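Local atomic coordinates of putative nisin-resistance protein (Streptococcus agalactiae 515, PDB entry 4Y68), a protein that probably protects the bacterium against the lantibiotic nisin, acting as a lipoprotein peptidase of family S41 that recognises the peptide. Residues Ser106-Tyr111 with Lys131-His136; His136-Leu141 with Glu202-Ser207; Asn164-Ile169 with Asn198-Ala203. All blocks are in the same frame, centred on the assembly; numbering follows the deposited sequence.

Interaction 1 of 3, residues Ser106-Tyr111 with Lys131-His136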
ATOM      1  N   SER A 106      11.190   6.611  -5.597  1.00 39.70           N
ATOM      2  CA  SER A 106      10.758   6.945  -4.238  1.00 39.10           C
ATOM      3  C   SER A 106      11.045   8.397  -3.846  1.00 37.32           C
ATOM      4  O   SER A 106      12.069   8.966  -4.220  1.00 36.85           O
ATOM      5  CB  SER A 106      11.414   5.991  -3.249  1.00 34.88           C
ATOM      6  OG  SER A 106      11.042   4.657  -3.548  1.00 36.44           O
ATOM      7  N   ARG A 107      10.141   9.002  -3.085  1.00 34.88           N
ATOM      8  CA  ARG A 107      10.332  10.396  -2.703  1.00 34.75           C
ATOM      9  C   ARG A 107      10.171  10.564  -1.209  1.00 31.66           C
ATOM     10  O   ARG A 107       9.618   9.691  -0.549  1.00 29.25           O
ATOM     11  CB  ARG A 107       9.356  11.295  -3.452  1.00 33.18           C
ATOM     12  CG  ARG A 107       8.348  10.527  -4.287  1.00 42.75           C
ATOM     13  CD  ARG A 107       8.579  10.754  -5.760  1.00 49.24           C
ATOM     14  NE  ARG A 107       7.775   9.853  -6.596  1.00 55.68           N
ATOM     15  CZ  ARG A 107       6.655  10.214  -7.219  1.00 58.71           C
ATOM     16  NH1 ARG A 107       6.195  11.455  -7.091  1.00 48.23           N
ATOM     17  NH2 ARG A 107       5.994   9.337  -7.974  1.00 57.23           N
ATOM     18  N   TYR A 108      10.668  11.675  -0.665  1.00 29.62           N
ATOM     19  CA  TYR A 108      10.448  11.958   0.751  1.00 23.82           C
ATOM     20  C   TYR A 108       9.355  13.011   0.989  1.00 24.33           C
ATOM     21  O   TYR A 108       9.084  13.858   0.132  1.00 25.07           O
ATOM     22  CB  TYR A 108      11.766  12.369   1.406  1.00 23.71           C
ATOM     23  CG  TYR A 108      12.758  11.228   1.397  1.00 29.43           C
ATOM     24  CD1 TYR A 108      12.488  10.032   2.066  1.00 30.68           C
ATOM     25  CD2 TYR A 108      13.954  11.327   0.692  1.00 35.18           C
ATOM     26  CE1 TYR A 108      13.394   8.964   2.039  1.00 30.35           C
ATOM     27  CE2 TYR A 108      14.863  10.281   0.662  1.00 35.37           C
ATOM     28  CZ  TYR A 108      14.584   9.101   1.332  1.00 41.05           C
ATOM     29  OH  TYR A 108      15.501   8.070   1.274  1.00 40.49           O
ATOM     30  N   PRO A 109       8.701  12.940   2.157  1.00 24.46           N
ATOM     31  CA  PRO A 109       7.649  13.890   2.536  1.00 28.75           C
ATOM     32  C   PRO A 109       8.194  15.303   2.565  1.00 30.01           C
ATOM     33  O   PRO A 109       9.390  15.489   2.781  1.00 28.20           O
ATOM     34  CB  PRO A 109       7.235  13.441   3.954  1.00 23.50           C
ATOM     35  CG  PRO A 109       7.749  12.085   4.098  1.00 26.51           C
ATOM     36  CD  PRO A 109       9.008  12.017   3.256  1.00 23.88           C
ATOM     37  N   GLU A 110       7.310  16.271   2.356  1.00 30.35           N
ATOM     38  CA  GLU A 110       7.628  17.696   2.341  1.00 31.03           C
ATOM     39  C   GLU A 110       6.511  18.392   3.077  1.00 28.09           C
ATOM     40  O   GLU A 110       5.403  17.873   3.097  1.00 26.33           O
ATOM     41  CB  GLU A 110       7.697  18.237   0.916  1.00 29.63           C
ATOM     42  CG  GLU A 110       9.077  18.468   0.365  1.00 44.83           C
ATOM     43  CD  GLU A 110       9.015  19.142  -0.992  1.00 46.20           C
ATOM     44  OE1 GLU A 110       8.161  18.716  -1.807  1.00 49.12           O
ATOM     45  OE2 GLU A 110       9.801  20.098  -1.231  1.00 47.25           O
ATOM     46  N   TYR A 111       6.779  19.551   3.673  1.00 28.31           N
ATOM     47  CA  TYR A 111       5.697  20.403   4.167  1.00 26.90           C
ATOM     48  C   TYR A 111       5.921  21.859   3.790  1.00 27.44           C
ATOM     49  O   TYR A 111       7.049  22.281   3.548  1.00 29.13           O
ATOM     50  CB  TYR A 111       5.550  20.291   5.682  1.00 26.44           C
ATOM     51  CG  TYR A 111       6.468  21.236   6.430  1.00 31.59           C
ATOM     52  CD1 TYR A 111       7.815  20.949   6.575  1.00 30.98           C
ATOM     53  CD2 TYR A 111       5.991  22.427   6.962  1.00 31.14           C
ATOM     54  CE1 TYR A 111       8.659  21.806   7.233  1.00 34.76           C
ATOM     55  CE2 TYR A 111       6.826  23.288   7.637  1.00 36.57           C
ATOM     56  CZ  TYR A 111       8.162  22.973   7.768  1.00 40.23           C
ATOM     57  OH  TYR A 111       9.009  23.823   8.437  1.00 42.93           O
ATOM     58  N   LYS A 131      16.515   0.047   5.448  1.00 35.31           N
ATOM     59  CA  LYS A 131      16.219   0.677   6.735  1.00 35.09           C
ATOM     60  C   LYS A 131      16.512   2.176   6.779  1.00 34.36           C
ATOM     61  O   LYS A 131      15.790   2.949   7.422  1.00 32.83           O
ATOM     62  CB  LYS A 131      17.028  -0.041   7.816  1.00 35.21           C
ATOM     63  CG  LYS A 131      16.631   0.199   9.257  1.00 38.43           C
ATOM     64  CD  LYS A 131      17.545  -0.649  10.162  1.00 37.25           C
ATOM     65  CE  LYS A 131      16.922  -0.959  11.524  1.00 40.52           C
ATOM     66  NZ  LYS A 131      16.980   0.146  12.525  1.00 43.42           N
ATOM     67  N   ARG A 132      17.583   2.586   6.113  1.00 32.36           N
ATOM     68  CA  ARG A 132      18.006   3.981   6.176  1.00 37.39           C
ATOM     69  C   ARG A 132      17.006   4.870   5.463  1.00 30.26           C
ATOM     70  O   ARG A 132      16.552   5.862   6.024  1.00 31.96           O
ATOM     71  CB  ARG A 132      19.409   4.170   5.581  1.00 36.52           C
ATOM     72  CG  ARG A 132      19.891   5.624   5.622  1.00 45.80           C
ATOM     73  CD  ARG A 132      21.356   5.799   5.177  1.00 55.42           C
ATOM     74  NE  ARG A 132      22.309   5.495   6.249  1.00 65.84           N
ATOM     75  CZ  ARG A 132      23.003   4.360   6.343  1.00 68.94           C
ATOM     76  NH1 ARG A 132      22.863   3.410   5.421  1.00 65.80           N
ATOM     77  NH2 ARG A 132      23.843   4.175   7.357  1.00 56.44           N
ATOM     78  N   SER A 133      16.657   4.498   4.236  1.00 29.89           N
ATOM     79  CA  SER A 133      15.703   5.262   3.446  1.00 30.48           C
ATOM     80  C   SER A 133      14.350   5.379   4.132  1.00 29.53           C
ATOM     81  O   SER A 133      13.741   6.454   4.135  1.00 25.91           O
ATOM     82  CB  SER A 133      15.498   4.628   2.068  1.00 32.37           C
ATOM     83  OG  SER A 133      16.712   4.456   1.377  1.00 30.89           O
ATOM     84  N   ILE A 134      13.856   4.266   4.673  1.00 27.78           N
ATOM     85  CA  ILE A 134      12.498   4.279   5.202  1.00 27.80           C
ATOM     86  C   ILE A 134      12.484   5.029   6.509  1.00 25.44           C
ATOM     87  O   ILE A 134      11.477   5.616   6.852  1.00 27.82           O
ATOM     88  CB  ILE A 134      11.893   2.862   5.414  1.00 28.49           C
ATOM     89  CG1 ILE A 134      12.625   2.116   6.522  1.00 31.84           C
ATOM     90  CG2 ILE A 134      11.846   2.074   4.101  1.00 27.83           C
ATOM     91  CD1 ILE A 134      11.992   0.760   6.873  1.00 34.06           C
ATOM     92  N   SER A 135      13.604   5.026   7.230  1.00 26.96           N
ATOM     93  CA  SER A 135      13.716   5.797   8.470  1.00 27.21           C
ATOM     94  C   SER A 135      13.870   7.315   8.204  1.00 26.67           C
ATOM     95  O   SER A 135      13.393   8.160   8.972  1.00 25.67           O
ATOM     96  CB  SER A 135      14.895   5.288   9.303  1.00 32.51           C
ATOM     97  OG  SER A 135      14.769   3.890   9.560  1.00 36.67           O
ATOM     98  N   HIS A 136      14.534   7.657   7.109  1.00 26.82           N
ATOM     99  CA  HIS A 136      14.581   9.047   6.691  1.00 29.20           C
ATOM    100  C   HIS A 136      13.178   9.536   6.315  1.00 28.60           C
ATOM    101  O   HIS A 136      12.799  10.647   6.660  1.00 31.52           O
ATOM    102  CB  HIS A 136      15.552   9.236   5.526  1.00 31.10           C
ATOM    103  CG  HIS A 136      15.541  10.621   4.965  1.00 39.72           C
ATOM    104  ND1 HIS A 136      15.610  10.879   3.614  1.00 42.73           N
ATOM    105  CD2 HIS A 136      15.444  11.825   5.576  1.00 46.71           C
ATOM    106  CE1 HIS A 136      15.556  12.186   3.416  1.00 40.44           C
ATOM    107  NE2 HIS A 136      15.456  12.781   4.589  1.00 41.94           N
TER

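Interaction 2 of 3, residues His136-Leu141 with Glu202-Ser207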
ATOM      1  N   HIS A 136      14.534   7.657   7.109  1.00 26.82           N
ATOM      2  CA  HIS A 136      14.581   9.047   6.691  1.00 29.20           C
ATOM      3  C   HIS A 136      13.178   9.536   6.315  1.00 28.60           C
ATOM      4  O   HIS A 136      12.799  10.647   6.660  1.00 31.52           O
ATOM      5  CB  HIS A 136      15.552   9.236   5.526  1.00 31.10           C
ATOM      6  CG  HIS A 136      15.541  10.621   4.965  1.00 39.72           C
ATOM      7  ND1 HIS A 136      15.610  10.879   3.614  1.00 42.73           N
ATOM      8  CD2 HIS A 136      15.444  11.825   5.576  1.00 46.71           C
ATOM      9  CE1 HIS A 136      15.556  12.186   3.416  1.00 40.44           C
ATOM     10  NE2 HIS A 136      15.456  12.781   4.589  1.00 41.94           N
ATOM     11  N   TYR A 137      12.392   8.699   5.640  1.00 29.77           N
ATOM     12  CA  TYR A 137      11.035   9.089   5.253  1.00 26.34           C
ATOM     13  C   TYR A 137      10.156   9.283   6.487  1.00 24.31           C
ATOM     14  O   TYR A 137       9.560  10.337   6.655  1.00 23.24           O
ATOM     15  CB  TYR A 137      10.425   8.044   4.312  1.00 23.40           C
ATOM     16  CG  TYR A 137       9.014   8.334   3.772  1.00 21.51           C
ATOM     17  CD1 TYR A 137       7.893   8.323   4.606  1.00 20.91           C
ATOM     18  CD2 TYR A 137       8.808   8.542   2.409  1.00 22.94           C
ATOM     19  CE1 TYR A 137       6.605   8.555   4.088  1.00 22.73           C
ATOM     20  CE2 TYR A 137       7.531   8.762   1.876  1.00 18.84           C
ATOM     21  CZ  TYR A 137       6.443   8.766   2.718  1.00 22.36           C
ATOM     22  OH  TYR A 137       5.203   8.990   2.189  1.00 20.53           O
ATOM     23  N   SER A 138      10.089   8.275   7.355  1.00 26.85           N
ATOM     24  CA  SER A 138       9.266   8.378   8.559  1.00 23.21           C
ATOM     25  C   SER A 138       9.791   9.451   9.513  1.00 25.76           C
ATOM     26  O   SER A 138       9.002  10.170  10.124  1.00 28.54           O
ATOM     27  CB  SER A 138       9.169   7.028   9.280  1.00 24.21           C
ATOM     28  OG  SER A 138      10.447   6.506   9.660  1.00 28.31           O
ATOM     29  N   GLY A 139      11.111   9.565   9.636  1.00 28.72           N
ATOM     30  CA  GLY A 139      11.721  10.553  10.528  1.00 26.42           C
ATOM     31  C   GLY A 139      11.354  11.977  10.158  1.00 27.45           C
ATOM     32  O   GLY A 139      11.025  12.808  11.010  1.00 32.42           O
ATOM     33  N   LYS A 140      11.393  12.255   8.862  1.00 31.99           N
ATOM     34  CA  LYS A 140      10.969  13.545   8.339  1.00 30.84           C
ATOM     35  C   LYS A 140       9.523  13.859   8.758  1.00 28.22           C
ATOM     36  O   LYS A 140       9.202  14.990   9.122  1.00 35.44           O
ATOM     37  CB  LYS A 140      11.115  13.543   6.811  1.00 35.28           C
ATOM     38  CG  LYS A 140      11.872  14.714   6.213  1.00 38.10           C
ATOM     39  CD  LYS A 140      10.904  15.760   5.670  1.00 39.47           C
ATOM     40  CE  LYS A 140      11.623  16.838   4.845  1.00 43.71           C
ATOM     41  NZ  LYS A 140      12.146  16.358   3.512  1.00 39.45           N
ATOM     42  N   LEU A 141       8.644  12.862   8.709  1.00 26.63           N
ATOM     43  CA  LEU A 141       7.255  13.072   9.080  1.00 22.88           C
ATOM     44  C   LEU A 141       7.138  13.293  10.583  1.00 27.09           C
ATOM     45  O   LEU A 141       6.517  14.254  11.040  1.00 28.24           O
ATOM     46  CB  LEU A 141       6.390  11.883   8.653  1.00 25.97           C
ATOM     47  CG  LEU A 141       5.891  11.963   7.215  1.00 30.84           C
ATOM     48  CD1 LEU A 141       5.323  10.644   6.754  1.00 26.70           C
ATOM     49  CD2 LEU A 141       4.838  13.053   7.110  1.00 26.33           C
ATOM     50  N   GLU A 202       9.976  -0.119  15.753  1.00 40.53           N
ATOM     51  CA  GLU A 202      11.320  -0.292  16.305  1.00 36.45           C
ATOM     52  C   GLU A 202      12.376  -0.083  15.209  1.00 39.77           C
ATOM     53  O   GLU A 202      13.329   0.661  15.395  1.00 43.23           O
ATOM     54  CB  GLU A 202      11.466  -1.677  16.958  1.00 40.64           C
ATOM     55  CG  GLU A 202      10.726  -1.848  18.317  1.00 35.52           C
ATOM     56  CD  GLU A 202       9.203  -2.039  18.171  1.00 39.03           C
ATOM     57  OE1 GLU A 202       8.726  -2.336  17.052  1.00 37.63           O
ATOM     58  OE2 GLU A 202       8.476  -1.880  19.181  1.00 40.01           O
ATOM     59  N   ALA A 203      12.181  -0.723  14.062  1.00 38.44           N
ATOM     60  CA  ALA A 203      13.037  -0.527  12.900  1.00 35.80           C
ATOM     61  C   ALA A 203      13.222   0.947  12.471  1.00 37.83           C
ATOM     62  O   ALA A 203      14.275   1.311  11.973  1.00 38.77           O
ATOM     63  CB  ALA A 203      12.496  -1.311  11.744  1.00 39.51           C
ATOM     64  N   LEU A 204      12.199   1.777  12.641  1.00 35.14           N
ATOM     65  CA  LEU A 204      12.281   3.183  12.273  1.00 33.88           C
ATOM     66  C   LEU A 204      12.873   4.024  13.411  1.00 37.16           C
ATOM     67  O   LEU A 204      12.969   5.248  13.301  1.00 35.50           O
ATOM     68  CB  LEU A 204      10.897   3.713  11.915  1.00 28.59           C
ATOM     69  CG  LEU A 204      10.047   2.838  10.987  1.00 31.23           C
ATOM     70  CD1 LEU A 204       8.662   3.443  10.759  1.00 26.17           C
ATOM     71  CD2 LEU A 204      10.758   2.621   9.668  1.00 30.08           C
ATOM     72  N   LYS A 205      13.242   3.350  14.501  1.00 34.53           N
ATOM     73  CA  LYS A 205      13.629   3.987  15.767  1.00 37.32           C
ATOM     74  C   LYS A 205      12.632   5.058  16.173  1.00 36.27           C
ATOM     75  O   LYS A 205      13.013   6.167  16.524  1.00 45.42           O
ATOM     76  CB  LYS A 205      15.041   4.591  15.689  1.00 34.04           C
ATOM     77  CG  LYS A 205      16.083   3.672  15.025  1.00 37.83           C
ATOM     78  CD  LYS A 205      17.501   3.994  15.500  1.00 45.94           C
ATOM     79  CE  LYS A 205      18.553   3.249  14.687  1.00 50.04           C
ATOM     80  NZ  LYS A 205      19.953   3.675  15.033  1.00 52.46           N
ATOM     81  N   ILE A 206      11.353   4.717  16.100  1.00 42.15           N
ATOM     82  CA  ILE A 206      10.285   5.576  16.586  1.00 36.55           C
ATOM     83  C   ILE A 206       9.651   4.906  17.800  1.00 38.12           C
ATOM     84  O   ILE A 206       9.461   3.695  17.816  1.00 40.80           O
ATOM     85  CB  ILE A 206       9.219   5.825  15.513  1.00 34.69           C
ATOM     86  CG1 ILE A 206       9.784   6.663  14.369  1.00 35.22           C
ATOM     87  CG2 ILE A 206       8.001   6.505  16.121  1.00 37.62           C
ATOM     88  CD1 ILE A 206       8.738   7.079  13.359  1.00 31.96           C
ATOM     89  N   SER A 207       9.330   5.692  18.819  1.00 40.30           N
ATOM     90  CA  SER A 207       8.888   5.124  20.081  1.00 36.97           C
ATOM     91  C   SER A 207       7.388   5.011  20.172  1.00 33.93           C
ATOM     92  O   SER A 207       6.644   5.960  19.864  1.00 33.21           O
ATOM     93  CB  SER A 207       9.387   5.958  21.262  1.00 38.93           C
ATOM     94  OG  SER A 207       8.750   5.522  22.456  1.00 41.03           O
TER
HETATM   95  O   HOH W   1      12.282   7.330  11.795  1.00 26.40           O

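Interaction 3 of 3, residues Asn164-Ile169 with Asn198-Ala203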
ATOM      1  N   ASN A 164       5.904   0.970   0.238  1.00 21.65           N
ATOM      2  CA  ASN A 164       6.123   0.402   1.563  1.00 20.49           C
ATOM      3  C   ASN A 164       5.229   1.047   2.619  1.00 20.85           C
ATOM      4  O   ASN A 164       5.418   2.205   2.953  1.00 22.93           O
ATOM      5  CB  ASN A 164       7.608   0.568   1.923  1.00 20.76           C
ATOM      6  CG  ASN A 164       8.038  -0.275   3.103  1.00 21.56           C
ATOM      7  OD1 ASN A 164       7.225  -0.698   3.912  1.00 22.68           O
ATOM      8  ND2 ASN A 164       9.350  -0.498   3.216  1.00 25.05           N
ATOM      9  N   MET A 165       4.242   0.307   3.120  1.00 18.85           N
ATOM     10  CA  MET A 165       3.350   0.792   4.185  1.00 21.99           C
ATOM     11  C   MET A 165       4.084   1.294   5.447  1.00 21.28           C
ATOM     12  O   MET A 165       3.656   2.253   6.081  1.00 23.27           O
ATOM     13  CB  MET A 165       2.379  -0.312   4.604  1.00 23.28           C
ATOM     14  CG  MET A 165       1.193  -0.465   3.678  1.00 27.04           C
ATOM     15  SD  MET A 165      -0.211   0.490   4.204  1.00 26.31           S
ATOM     16  CE  MET A 165      -0.739  -0.409   5.626  1.00 24.18           C
ATOM     17  N   ILE A 166       5.195   0.658   5.774  1.00 19.96           N
ATOM     18  CA  ILE A 166       5.881   0.863   7.055  1.00 26.39           C
ATOM     19  C   ILE A 166       6.315   2.321   7.352  1.00 24.71           C
ATOM     20  O   ILE A 166       6.020   2.845   8.425  1.00 25.41           O
ATOM     21  CB  ILE A 166       7.107  -0.074   7.134  1.00 22.79           C
ATOM     22  CG1 ILE A 166       6.633  -1.515   7.323  1.00 26.94           C
ATOM     23  CG2 ILE A 166       8.011   0.316   8.278  1.00 29.40           C
ATOM     24  CD1 ILE A 166       7.776  -2.537   7.360  1.00 26.77           C
ATOM     25  N   PRO A 167       7.010   2.978   6.410  1.00 23.34           N
ATOM     26  CA  PRO A 167       7.362   4.391   6.616  1.00 22.42           C
ATOM     27  C   PRO A 167       6.162   5.349   6.544  1.00 26.51           C
ATOM     28  O   PRO A 167       6.173   6.430   7.163  1.00 21.67           O
ATOM     29  CB  PRO A 167       8.345   4.671   5.473  1.00 27.08           C
ATOM     30  CG  PRO A 167       8.136   3.552   4.476  1.00 23.26           C
ATOM     31  CD  PRO A 167       7.745   2.378   5.285  1.00 19.99           C
ATOM     32  N   MET A 168       5.132   4.967   5.788  1.00 25.08           N
ATOM     33  CA  MET A 168       3.924   5.789   5.685  1.00 27.45           C
ATOM     34  C   MET A 168       3.135   5.782   6.979  1.00 24.90           C
ATOM     35  O   MET A 168       2.835   6.838   7.552  1.00 28.62           O
ATOM     36  CB  MET A 168       3.026   5.311   4.533  1.00 23.84           C
ATOM     37  CG  MET A 168       3.618   5.569   3.189  1.00 26.25           C
ATOM     38  SD  MET A 168       2.469   5.281   1.843  1.00 24.82           S
ATOM     39  CE  MET A 168       3.713   4.985   0.594  1.00 18.21           C
ATOM     40  N   ILE A 169       2.784   4.591   7.445  1.00 25.78           N
ATOM     41  CA  ILE A 169       2.030   4.506   8.679  1.00 24.47           C
ATOM     42  C   ILE A 169       2.918   4.965   9.819  1.00 23.54           C
ATOM     43  O   ILE A 169       2.486   5.731  10.669  1.00 28.40           O
ATOM     44  CB  ILE A 169       1.518   3.082   8.970  1.00 22.17           C
ATOM     45  CG1 ILE A 169       0.460   2.662   7.948  1.00 21.40           C
ATOM     46  CG2 ILE A 169       0.918   3.037  10.374  1.00 20.44           C
ATOM     47  CD1 ILE A 169      -0.767   3.535   7.931  1.00 22.28           C
ATOM     48  N   ASN A 198       1.445  -4.292  14.754  1.00 33.28           N
ATOM     49  CA  ASN A 198       1.994  -4.999  13.597  1.00 32.83           C
ATOM     50  C   ASN A 198       2.938  -4.134  12.734  1.00 34.51           C
ATOM     51  O   ASN A 198       3.493  -4.628  11.745  1.00 36.94           O
ATOM     52  CB  ASN A 198       0.883  -5.537  12.690  1.00 28.80           C
ATOM     53  CG  ASN A 198      -0.156  -6.336  13.432  1.00 33.75           C
ATOM     54  OD1 ASN A 198      -1.351  -6.146  13.202  1.00 33.22           O
ATOM     55  ND2 ASN A 198       0.279  -7.226  14.332  1.00 30.75           N
ATOM     56  N   ILE A 199       3.090  -2.852  13.077  1.00 28.67           N
ATOM     57  CA  ILE A 199       3.944  -1.954  12.305  1.00 27.84           C
ATOM     58  C   ILE A 199       5.319  -1.925  12.945  1.00 33.39           C
ATOM     59  O   ILE A 199       5.438  -1.585  14.114  1.00 33.84           O
ATOM     60  CB  ILE A 199       3.382  -0.513  12.246  1.00 28.37           C
ATOM     61  CG1 ILE A 199       1.917  -0.515  11.808  1.00 25.97           C
ATOM     62  CG2 ILE A 199       4.231   0.360  11.310  1.00 27.26           C
ATOM     63  CD1 ILE A 199       1.728  -0.840  10.342  1.00 21.54           C
ATOM     64  N   PRO A 200       6.362  -2.294  12.192  1.00 35.01           N
ATOM     65  CA  PRO A 200       7.710  -2.360  12.773  1.00 38.05           C
ATOM     66  C   PRO A 200       8.292  -0.999  13.120  1.00 33.96           C
ATOM     67  O   PRO A 200       9.247  -0.579  12.484  1.00 39.26           O
ATOM     68  CB  PRO A 200       8.535  -3.023  11.661  1.00 36.34           C
ATOM     69  CG  PRO A 200       7.550  -3.817  10.898  1.00 38.93           C
ATOM     70  CD  PRO A 200       6.300  -2.971  10.889  1.00 35.81           C
ATOM     71  N   LEU A 201       7.729  -0.322  14.110  1.00 33.15           N
ATOM     72  CA  LEU A 201       8.208   0.996  14.500  1.00 36.35           C
ATOM     73  C   LEU A 201       9.647   0.944  15.017  1.00 40.67           C
ATOM     74  O   LEU A 201      10.435   1.858  14.761  1.00 40.25           O
ATOM     75  CB  LEU A 201       7.296   1.605  15.567  1.00 31.30           C
ATOM     76  CG  LEU A 201       5.861   1.934  15.168  1.00 31.30           C
ATOM     77  CD1 LEU A 201       5.209   2.706  16.267  1.00 25.44           C
ATOM     78  CD2 LEU A 201       5.789   2.710  13.866  1.00 29.22           C
ATOM     79  N   GLU A 202       9.976  -0.119  15.753  1.00 40.53           N
ATOM     80  CA  GLU A 202      11.320  -0.292  16.305  1.00 36.45           C
ATOM     81  C   GLU A 202      12.376  -0.083  15.209  1.00 39.77           C
ATOM     82  O   GLU A 202      13.329   0.661  15.395  1.00 43.23           O
ATOM     83  CB  GLU A 202      11.466  -1.677  16.958  1.00 40.64           C
ATOM     84  CG  GLU A 202      10.726  -1.848  18.317  1.00 35.52           C
ATOM     85  CD  GLU A 202       9.203  -2.039  18.171  1.00 39.03           C
ATOM     86  OE1 GLU A 202       8.726  -2.336  17.052  1.00 37.63           O
ATOM     87  OE2 GLU A 202       8.476  -1.880  19.181  1.00 40.01           O
ATOM     88  N   ALA A 203      12.181  -0.723  14.062  1.00 38.44           N
ATOM     89  CA  ALA A 203      13.037  -0.527  12.900  1.00 35.80           C
ATOM     90  C   ALA A 203      13.222   0.947  12.471  1.00 37.83           C
ATOM     91  O   ALA A 203      14.275   1.311  11.973  1.00 38.77           O
ATOM     92  CB  ALA A 203      12.496  -1.311  11.744  1.00 39.51           C
TER

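Interaction 1 of 3, residues Ser106-Tyr111 with Lys131-His136
The rings of Tyr108 and His136 form a T-shaped (edge-to-face) pair where the chain entering the edge strand 110-113 passes the first turns of helix 131-147. That helix is the crossover of a beta-alpha-beta unit, joining the parallel neighbours 118-122 and 152-156 of the mixed sheet in the S41 domain. The ring centroids lie 3.9 Å apart and the planes meet at 59°, so the pair is well tilted from a flat stack. Tyr108 offers its face and His136 its edge. The leading atom is His136 ND1, 3.0 Å above the plane of the Tyr108 ring and over its middle; His136 CE1 follows beside it, 3.3 Å from Tyr108 CD2. The approach is tight and brings a nitrogen, rather than only carbon, up to the pi cloud. His136 achieves this with CG anti to its backbone N (chi1 174°), which carries the imidazole off the helix and brings its ND1-CE1 edge to one face of the Tyr108 ring. The Tyr108 ring spans from His136 to Ser133, three residues earlier in the helix, with its hydroxyl end at Ser133. There the rim of the ring, not its face, is engaged: Ser133 O stands near the ring plane, 3.3 Å from Tyr108 CE1. The neighbouring Pro109 turns to Tyr137 and Leu141 of the same helix, and its carbonyl receives Lys140 NZ, while Glu110 pairs through its backbone with Thr122 to begin the strand. The contact lies at the surface and is held by ring packing. At its outer end the phenol meets the carbon part of a serine: Tyr108 OH touches Ser133 CB at 3.5 Å, whereas Ser133 OG is hydrogen-bonded to Asp130 OD2.

Interaction 2 of 3, residues His136-Leu141 with Glu202-Ser207
Ser138 OG, facing Leu204 from the buried side of helix 131-147, is the polar centre of the contact and is approached by several groups. Its strongest partner is the carbonyl of Ile134 one turn back in the helix, with a weak bond to Ser135 O in addition, and a water sits 2.9 Å from Ser138 OG as a further acceptor. That same water donates to Leu204 O at 2.7 Å, so a single molecule bridges the helix side chain to the loop backbone. One hydroxyl proton cannot serve all these acceptors fully at once, and the bonding is probably shared among them. The rotation of the serine (chi1 58°) keeps OG close to the Ile134 carbonyl while its outer side meets Leu204 and the water. Across the contact the remaining neighbours of Ser138 are hydrocarbon. Leu204 brings its side chain alongside the hydroxyl, Leu204 CB lying 3.6 Å and Leu204 CD1 3.7 Å from Ser138 OG. Ile206 comes in endwise from the next part of the loop, its delta methyl CD1 reaching Ser138 CB at 4.1 Å. Leu204 and Ile206 thus both close on Ser138. Leu204 also packs on Ile134 and on Ile166 of helix 165-171, and Ile206 on Gln142. The loop bends back on itself: Lys205 N bonds Glu202 O at 2.8 Å, Ile206 N probably bonds Leu201 O, and Lys205 takes left-handed backbone angles (phi 47°, psi 47°). These paired bonds around a left-handed residue are consistent with a Schellman motif, beside which Leu204 and Ile206 lie on the flank of a beta-alpha-beta crossover helix.

Interaction 3 of 3, residues Asn164-Ile169 with Asn198-Ala203
Pro200, which meets Ile166, is the centre of an inverse gamma turn, a tight three-residue bend closed by Leu201 N on Ile199 O at 2.6 Å. From the turn two successive residues, Ile199 and Pro200, meet helix 165-171. Pro200 presents the CG-CD side of its ring, and Ile166 reaches it with the end of its longer branch: Ile166 CD1 lies 3.8 Å from Pro200 CG, the two side chains crossing at about a right angle. Ile166 CG1 lies beside the backbone N (chi1 -72°) and the branch continues extended (chi2 178°), putting CD1 at the Pro200 ring. One helical turn on, Ile169 uses its short branch instead; Ile169 CG2 rests 4.0 Å from Ile199 CG1, again in a crossed arrangement. Ile199 CG2 faces Ile166 O at 4.2 Å. Asn164 starts the helix as its N-cap, its OD1 accepting from Ile166 N at 3.1 Å although the N-H lies above the amide plane. Met165 and Ile169 continue to helix 229-235, and Ile199 O is bonded by Arg208 NH2. A bound MES molecule, probably from the crystallisation liquor, approaches the side chain of Pro200 to about 3 Å. The side-chain contact is methyl and methylene groups at van der Waals distance, so it is directed by shape; the polar bonds named lie within each segment or lead elsewhere in the chain.

Overall arrangement
From the N terminus, interaction 1 comes first: it closes the short loop that holds the end of strand 110-113 and strand 118-122, and sets the start of the edge strand on helix 131-147. Interaction 2 opens further along that helix, sharing His136, and closes a much longer excursion at 202-207. Interaction 3 opens within this excursion, at helix 165-171, and ends at 198-203, so its loop, with strands 180-185 and 191-195, lies inside that of interaction 2; the two share Glu202 and Ala203. The 198-207 segment therefore links both helices, and Lys131 NZ, probably bonded to Ala203 O, joins the beginning of the crossover helix to it as well.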